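Local coordinates for protein putative serine phosphatase (Pseudomonas aeruginosa, PDB 6K4E) that probably dephosphorylates a phosphothreonine-bearing partner as a magnesium-dependent PP2C-type phosphatase in the SiaABC pathway that controls biofilm formation, at residues H81-D95 and Q289-D301. Numbering follows the deposited sequence.
With MG (magnesium ion), chain F.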
loop_
_atom_site.group_PDB
_atom_site.type_symbol
_atom_site.label_atom_id
_atom_site.label_comp_id
_atom_site.label_asym_id
_atom_site.label_seq_id
_atom_site.Cartn_x
_atom_site.Cartn_y
_atom_site.Cartn_z
ATOM N N HIS B 81 29.377 -5.348 -1.935
ATOM C CA HIS B 81 29.570 -3.914 -2.074
ATOM C C HIS B 81 28.303 -3.177 -1.647
ATOM O O HIS B 81 28.019 -2.068 -2.108
ATOM C CB HIS B 81 30.078 -3.551 -3.464
ATOM C CG HIS B 81 31.561 -3.686 -3.571
ATOM N ND1 HIS B 81 32.381 -2.573 -3.687
ATOM C CD2 HIS B 81 32.333 -4.797 -3.510
ATOM C CE1 HIS B 81 33.618 -3.044 -3.725
ATOM N NE2 HIS B 81 33.642 -4.376 -3.619
ATOM N N HIS B 82 27.523 -3.849 -0.755
ATOM C CA HIS B 82 26.348 -3.307 -0.092
ATOM C C HIS B 82 26.124 -4.035 1.221
ATOM O O HIS B 82 26.605 -5.157 1.390
ATOM C CB HIS B 82 25.076 -3.404 -0.989
ATOM C CG HIS B 82 24.146 -4.519 -0.631
ATOM N ND1 HIS B 82 24.442 -5.843 -0.955
ATOM C CD2 HIS B 82 22.965 -4.481 0.039
ATOM C CE1 HIS B 82 23.454 -6.563 -0.445
ATOM N NE2 HIS B 82 22.542 -5.793 0.165
ATOM N N PHE B 83 25.311 -3.428 2.113
ATOM C CA PHE B 83 24.796 -4.072 3.314
ATOM C C PHE B 83 23.464 -3.445 3.654
ATOM O O PHE B 83 23.225 -2.293 3.296
ATOM C CB PHE B 83 25.773 -4.109 4.497
ATOM C CG PHE B 83 25.935 -2.855 5.333
ATOM C CD1 PHE B 83 24.893 -2.402 6.152
ATOM C CD2 PHE B 83 27.167 -2.211 5.412
ATOM C CE1 PHE B 83 25.057 -1.282 6.954
ATOM C CE2 PHE B 83 27.337 -1.102 6.238
ATOM C CZ PHE B 83 26.283 -0.644 6.999
ATOM N N ILE B 84 22.570 -4.230 4.273
ATOM C CA ILE B 84 21.243 -3.768 4.660
ATOM C C ILE B 84 21.015 -4.030 6.110
ATOM O O ILE B 84 21.294 -5.124 6.606
ATOM C CB ILE B 84 20.098 -4.342 3.752
ATOM C CG1 ILE B 84 18.713 -3.807 4.166
ATOM C CG2 ILE B 84 20.095 -5.843 3.652
ATOM C CD1 ILE B 84 18.563 -2.251 4.075
ATOM N N LEU B 85 20.556 -3.022 6.792
ATOM C CA LEU B 85 20.167 -3.117 8.196
ATOM C C LEU B 85 18.701 -2.685 8.189
ATOM O O LEU B 85 18.402 -1.549 7.824
ATOM C CB LEU B 85 21.028 -2.171 9.059
ATOM C CG LEU B 85 21.226 -2.540 10.539
ATOM C CD1 LEU B 85 22.138 -1.520 11.234
ATOM C CD2 LEU B 85 19.883 -2.626 11.307
ATOM N N TRP B 86 17.779 -3.604 8.468
ATOM C CA TRP B 86 16.365 -3.241 8.413
ATOM C C TRP B 86 15.651 -3.867 9.571
ATOM O O TRP B 86 15.470 -5.072 9.576
ATOM C CB TRP B 86 15.739 -3.675 7.080
ATOM C CG TRP B 86 14.308 -3.252 6.920
ATOM C CD1 TRP B 86 13.843 -2.002 6.642
ATOM C CD2 TRP B 86 13.154 -4.101 7.020
ATOM N NE1 TRP B 86 12.461 -2.016 6.561
ATOM C CE2 TRP B 86 12.016 -3.298 6.760
ATOM C CE3 TRP B 86 12.970 -5.472 7.260
ATOM C CZ2 TRP B 86 10.721 -3.830 6.717
ATOM C CZ3 TRP B 86 11.682 -5.989 7.253
ATOM C CH2 TRP B 86 10.578 -5.170 6.988
ATOM N N LYS B 87 15.289 -3.061 10.571
ATOM C CA LYS B 87 14.657 -3.582 11.763
ATOM C C LYS B 87 13.461 -2.729 12.139
ATOM O O LYS B 87 13.648 -1.710 12.814
ATOM C CB LYS B 87 15.699 -3.681 12.929
ATOM C CG LYS B 87 15.184 -4.140 14.321
ATOM C CD LYS B 87 14.688 -5.595 14.422
ATOM C CE LYS B 87 14.042 -5.879 15.763
ATOM N NZ LYS B 87 12.663 -5.325 15.860
ATOM N N PRO B 88 12.215 -3.159 11.773
ATOM C CA PRO B 88 11.032 -2.392 12.170
ATOM C C PRO B 88 10.874 -2.438 13.678
ATOM O O PRO B 88 11.300 -3.415 14.319
ATOM C CB PRO B 88 9.877 -3.144 11.473
ATOM C CG PRO B 88 10.506 -3.918 10.407
ATOM C CD PRO B 88 11.810 -4.352 11.000
ATOM N N ARG B 89 10.283 -1.383 14.254
ATOM C CA ARG B 89 10.056 -1.306 15.698
ATOM C C ARG B 89 9.058 -2.414 16.070
ATOM O O ARG B 89 9.301 -3.191 16.988
ATOM C CB ARG B 89 9.546 0.072 16.093
ATOM C CG ARG B 89 9.516 0.295 17.590
ATOM C CD ARG B 89 8.850 1.618 17.907
ATOM N NE ARG B 89 7.519 1.416 18.458
ATOM C CZ ARG B 89 6.872 2.309 19.198
ATOM N NH1 ARG B 89 7.433 3.474 19.484
ATOM N NH2 ARG B 89 5.660 2.043 19.662
ATOM N N ASP B 90 7.967 -2.517 15.311
ATOM C CA ASP B 90 7.018 -3.579 15.561
ATOM C C ASP B 90 7.290 -4.677 14.508
ATOM O O ASP B 90 8.435 -4.802 14.060
ATOM C CB ASP B 90 5.591 -3.021 15.647
ATOM C CG ASP B 90 5.501 -1.755 16.527
ATOM O OD1 ASP B 90 6.067 -1.760 17.655
ATOM O OD2 ASP B 90 4.902 -0.747 16.069
ATOM N N VAL B 91 6.326 -5.505 14.153
ATOM C CA VAL B 91 6.624 -6.554 13.169
ATOM C C VAL B 91 6.715 -5.938 11.761
ATOM O O VAL B 91 7.524 -6.365 10.933
ATOM C CB VAL B 91 5.585 -7.684 13.274
ATOM C CG1 VAL B 91 6.030 -8.914 12.491
ATOM C CG2 VAL B 91 5.355 -8.044 14.740
ATOM N N VAL B 92 5.900 -4.908 11.522
ATOM C CA VAL B 92 5.856 -4.137 10.277
ATOM C C VAL B 92 6.138 -2.674 10.641
ATOM O O VAL B 92 5.751 -2.219 11.722
ATOM C CB VAL B 92 4.525 -4.328 9.492
ATOM C CG1 VAL B 92 4.400 -5.753 8.959
ATOM C CG2 VAL B 92 3.297 -3.949 10.333
ATOM N N GLY B 93 6.824 -1.957 9.771
ATOM C CA GLY B 93 7.173 -0.574 10.058
ATOM C C GLY B 93 6.882 0.379 8.922
ATOM O O GLY B 93 6.302 -0.036 7.928
ATOM N N GLY B 94 7.309 1.635 9.077
ATOM C CA GLY B 94 7.100 2.689 8.091
ATOM C C GLY B 94 8.324 2.952 7.245
ATOM O O GLY B 94 8.334 3.855 6.401
ATOM N N ASP B 95 9.350 2.139 7.438
ATOM C CA ASP B 95 10.607 2.297 6.730
ATOM C C ASP B 95 10.740 1.248 5.672
ATOM O O ASP B 95 10.443 0.064 5.925
ATOM C CB ASP B 95 11.781 2.073 7.703
ATOM C CG ASP B 95 12.342 3.244 8.492
ATOM O OD1 ASP B 95 11.603 4.231 8.707
ATOM O OD2 ASP B 95 13.468 3.113 9.013
ATOM N N GLN B 289 13.303 -0.357 21.558
ATOM C CA GLN B 289 13.579 0.233 20.252
ATOM C C GLN B 289 12.564 1.374 20.112
ATOM O O GLN B 289 11.367 1.190 20.336
ATOM C CB GLN B 289 13.436 -0.798 19.127
ATOM C CG GLN B 289 14.017 -0.315 17.799
ATOM C CD GLN B 289 13.857 -1.318 16.699
ATOM O OE1 GLN B 289 13.827 -2.512 16.932
ATOM N NE2 GLN B 289 13.757 -0.861 15.470
ATOM N N ARG B 290 13.076 2.562 19.858
ATOM C CA ARG B 290 12.316 3.810 19.794
ATOM C C ARG B 290 11.579 4.006 18.463
ATOM O O ARG B 290 10.493 4.570 18.452
ATOM C CB ARG B 290 13.303 4.977 20.084
ATOM C CG ARG B 290 12.642 6.262 20.456
ATOM C CD ARG B 290 13.492 7.083 21.385
ATOM N NE ARG B 290 12.596 7.945 22.134
ATOM C CZ ARG B 290 12.948 8.693 23.169
ATOM N NH1 ARG B 290 14.205 8.704 23.593
ATOM N NH2 ARG B 290 12.045 9.439 23.791
ATOM N N ASP B 291 12.187 3.555 17.341
ATOM C CA ASP B 291 11.648 3.746 15.993
ATOM C C ASP B 291 12.168 2.651 15.050
ATOM O O ASP B 291 13.017 1.838 15.435
ATOM C CB ASP B 291 12.069 5.155 15.475
ATOM C CG ASP B 291 11.366 5.625 14.215
ATOM O OD1 ASP B 291 10.334 5.018 13.845
ATOM O OD2 ASP B 291 11.833 6.607 13.609
ATOM N N ASP B 292 11.592 2.583 13.843
ATOM C CA ASP B 292 12.023 1.662 12.804
ATOM C C ASP B 292 13.454 2.050 12.427
ATOM O O ASP B 292 13.771 3.246 12.319
ATOM C CB ASP B 292 11.113 1.805 11.576
ATOM C CG ASP B 292 9.684 1.460 11.849
ATOM O OD1 ASP B 292 9.447 0.442 12.487
ATOM O OD2 ASP B 292 8.798 2.212 11.402
ATOM N N ILE B 293 14.315 1.055 12.271
ATOM C CA ILE B 293 15.709 1.269 11.906
ATOM C C ILE B 293 15.962 0.759 10.469
ATOM O O ILE B 293 15.457 -0.293 10.085
ATOM C CB ILE B 293 16.666 0.629 12.973
ATOM C CG1 ILE B 293 16.527 1.354 14.334
ATOM C CG2 ILE B 293 18.136 0.608 12.507
ATOM C CD1 ILE B 293 16.989 0.604 15.560
ATOM N N THR B 294 16.703 1.548 9.671
ATOM C CA THR B 294 17.142 1.208 8.321
ATOM C C THR B 294 18.444 1.886 8.052
ATOM O O THR B 294 18.572 3.083 8.278
ATOM C CB THR B 294 16.154 1.599 7.197
ATOM O OG1 THR B 294 14.844 1.251 7.605
ATOM C CG2 THR B 294 16.475 0.867 5.850
ATOM N N ILE B 295 19.419 1.096 7.583
ATOM C CA ILE B 295 20.692 1.579 7.093
ATOM C C ILE B 295 20.968 0.807 5.807
ATOM O O ILE B 295 21.116 -0.403 5.842
ATOM C CB ILE B 295 21.897 1.512 8.082
ATOM C CG1 ILE B 295 21.618 2.275 9.375
ATOM C CG2 ILE B 295 23.195 2.009 7.390
ATOM C CD1 ILE B 295 22.887 2.359 10.304
ATOM N N LEU B 296 21.043 1.518 4.688
ATOM C CA LEU B 296 21.400 0.938 3.408
ATOM C C LEU B 296 22.738 1.526 3.013
ATOM O O LEU B 296 22.896 2.747 2.917
ATOM C CB LEU B 296 20.309 1.182 2.342
ATOM C CG LEU B 296 20.466 0.490 0.979
ATOM C CD1 LEU B 296 20.973 -0.948 1.108
ATOM C CD2 LEU B 296 19.185 0.578 0.184
ATOM N N SER B 297 23.737 0.645 2.903
ATOM C CA SER B 297 25.082 1.062 2.582
ATOM C C SER B 297 25.492 0.451 1.293
ATOM O O SER B 297 25.029 -0.630 0.969
ATOM C CB SER B 297 26.046 0.685 3.701
ATOM O OG SER B 297 27.388 1.047 3.415
ATOM N N PHE B 298 26.336 1.170 0.546
ATOM C CA PHE B 298 26.874 0.816 -0.769
ATOM C C PHE B 298 28.255 1.415 -0.953
ATOM O O PHE B 298 28.568 2.435 -0.357
ATOM C CB PHE B 298 25.914 1.242 -1.884
ATOM C CG PHE B 298 25.570 2.712 -1.960
ATOM C CD1 PHE B 298 24.602 3.268 -1.127
ATOM C CD2 PHE B 298 26.166 3.530 -2.903
ATOM C CE1 PHE B 298 24.260 4.630 -1.223
ATOM C CE2 PHE B 298 25.828 4.886 -2.990
ATOM C CZ PHE B 298 24.866 5.430 -2.161
ATOM N N ARG B 299 29.114 0.752 -1.718
ATOM C CA ARG B 299 30.480 1.215 -1.879
ATOM C C ARG B 299 30.901 1.235 -3.339
ATOM O O ARG B 299 30.524 0.340 -4.096
ATOM C CB ARG B 299 31.412 0.315 -1.039
ATOM C CG ARG B 299 32.895 0.547 -1.255
ATOM C CD ARG B 299 33.698 -0.122 -0.193
ATOM N NE ARG B 299 35.113 -0.178 -0.549
ATOM C CZ ARG B 299 36.069 0.515 0.058
ATOM N NH1 ARG B 299 35.768 1.348 1.048
ATOM N NH2 ARG B 299 37.332 0.385 -0.322
ATOM N N PHE B 300 31.686 2.264 -3.728
ATOM C CA PHE B 300 32.241 2.352 -5.072
ATOM C C PHE B 300 33.697 1.921 -5.050
ATOM O O PHE B 300 34.473 2.392 -4.221
ATOM C CB PHE B 300 32.048 3.737 -5.740
ATOM C CG PHE B 300 32.487 3.723 -7.195
ATOM C CD1 PHE B 300 31.739 3.048 -8.160
ATOM C CD2 PHE B 300 33.691 4.311 -7.581
ATOM C CE1 PHE B 300 32.176 2.980 -9.486
ATOM C CE2 PHE B 300 34.128 4.239 -8.907
ATOM C CZ PHE B 300 33.368 3.578 -9.852
ATOM N N ASP B 301 34.027 0.968 -5.941
ATOM C CA ASP B 301 35.319 0.308 -6.168
ATOM C C ASP B 301 36.097 0.003 -4.886
ATOM O O ASP B 301 35.794 -0.983 -4.216
ATOM C CB ASP B 301 36.176 1.090 -7.172
ATOM C CG ASP B 301 35.971 0.682 -8.624
ATOM O OD1 ASP B 301 34.808 0.415 -9.010
ATOM O OD2 ASP B 301 36.971 0.649 -9.379
HETATM MG MG MG F . 11.610 7.196 11.766
HETATM O O HOH W 1 7.181 -0.476 13.511
HETATM O O HOH W 2 12.728 5.371 10.989
HETATM O O HOH W 3 9.064 4.503 10.128
HETATM O O HOH W 4 9.640 6.452 11.889
HETATM O O HOH W 5 10.613 8.960 12.161
#
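Lys87 O is gripped by two donors from opposite faces of its plane: the backbone N of Ile293 and, at 2.8 Å, Gln289 NE2, whose long extended chain reaches back to it. Close by, the loop that follows strand 82-87 holds both carboxylate oxygens of Asp292. OD1 takes the backbone N of Arg89 at 2.7 Å on its anti lone pair, in a nearly straight bond, and a water that accepts from Asp90 N lies 2.7 Å from Asp292 OD1. OD2 is met by the backbone N of Gly94 from above the carboxylate plane, 2.8 Å away. An aspartate suits this place because its two short-armed oxygens can bind two backbone N-H groups five residues apart in the same loop; Gly93, with no side chain, brings its CA up against OD1. The carboxylates of Asp95 and Asp292 pass in opposite directions, their planes 62° apart; Asp95 OD2 accepts from Thr294 OG1 (2.7 Å), while two waters bridge Asp95 OD1 to Asp292 OD2 and O. The water on Asp292 O also binds the magnesium ion that Asp291 OD2 holds at 1.9 Å together with Asp112 and Asp238, so Asp95 OD1 and the backbone O of Asp292 lie in the second shell of this ion in the PP2C metal centre. From here the two segments run antiparallel, 82-87 forming the edge of one sheet of the PP2C beta-sandwich beside the C-terminal strand 293-300. Leu85 CD2 meets Ile293 CG2 at 3.9 Å, and its CB lies beside CB of Ile295; beta-branched isoleucines suit an extended strand. Farther along, the small Ser297 makes a CH-pi contact, its CB over one face of the Phe83 ring, 3.5 Å from the centroid; CG of Phe83 stands between its backbone N and carbonyl carbon (chi1 79°), which brings the ring nearer strand 293-300, on the side covered by helix 269-284.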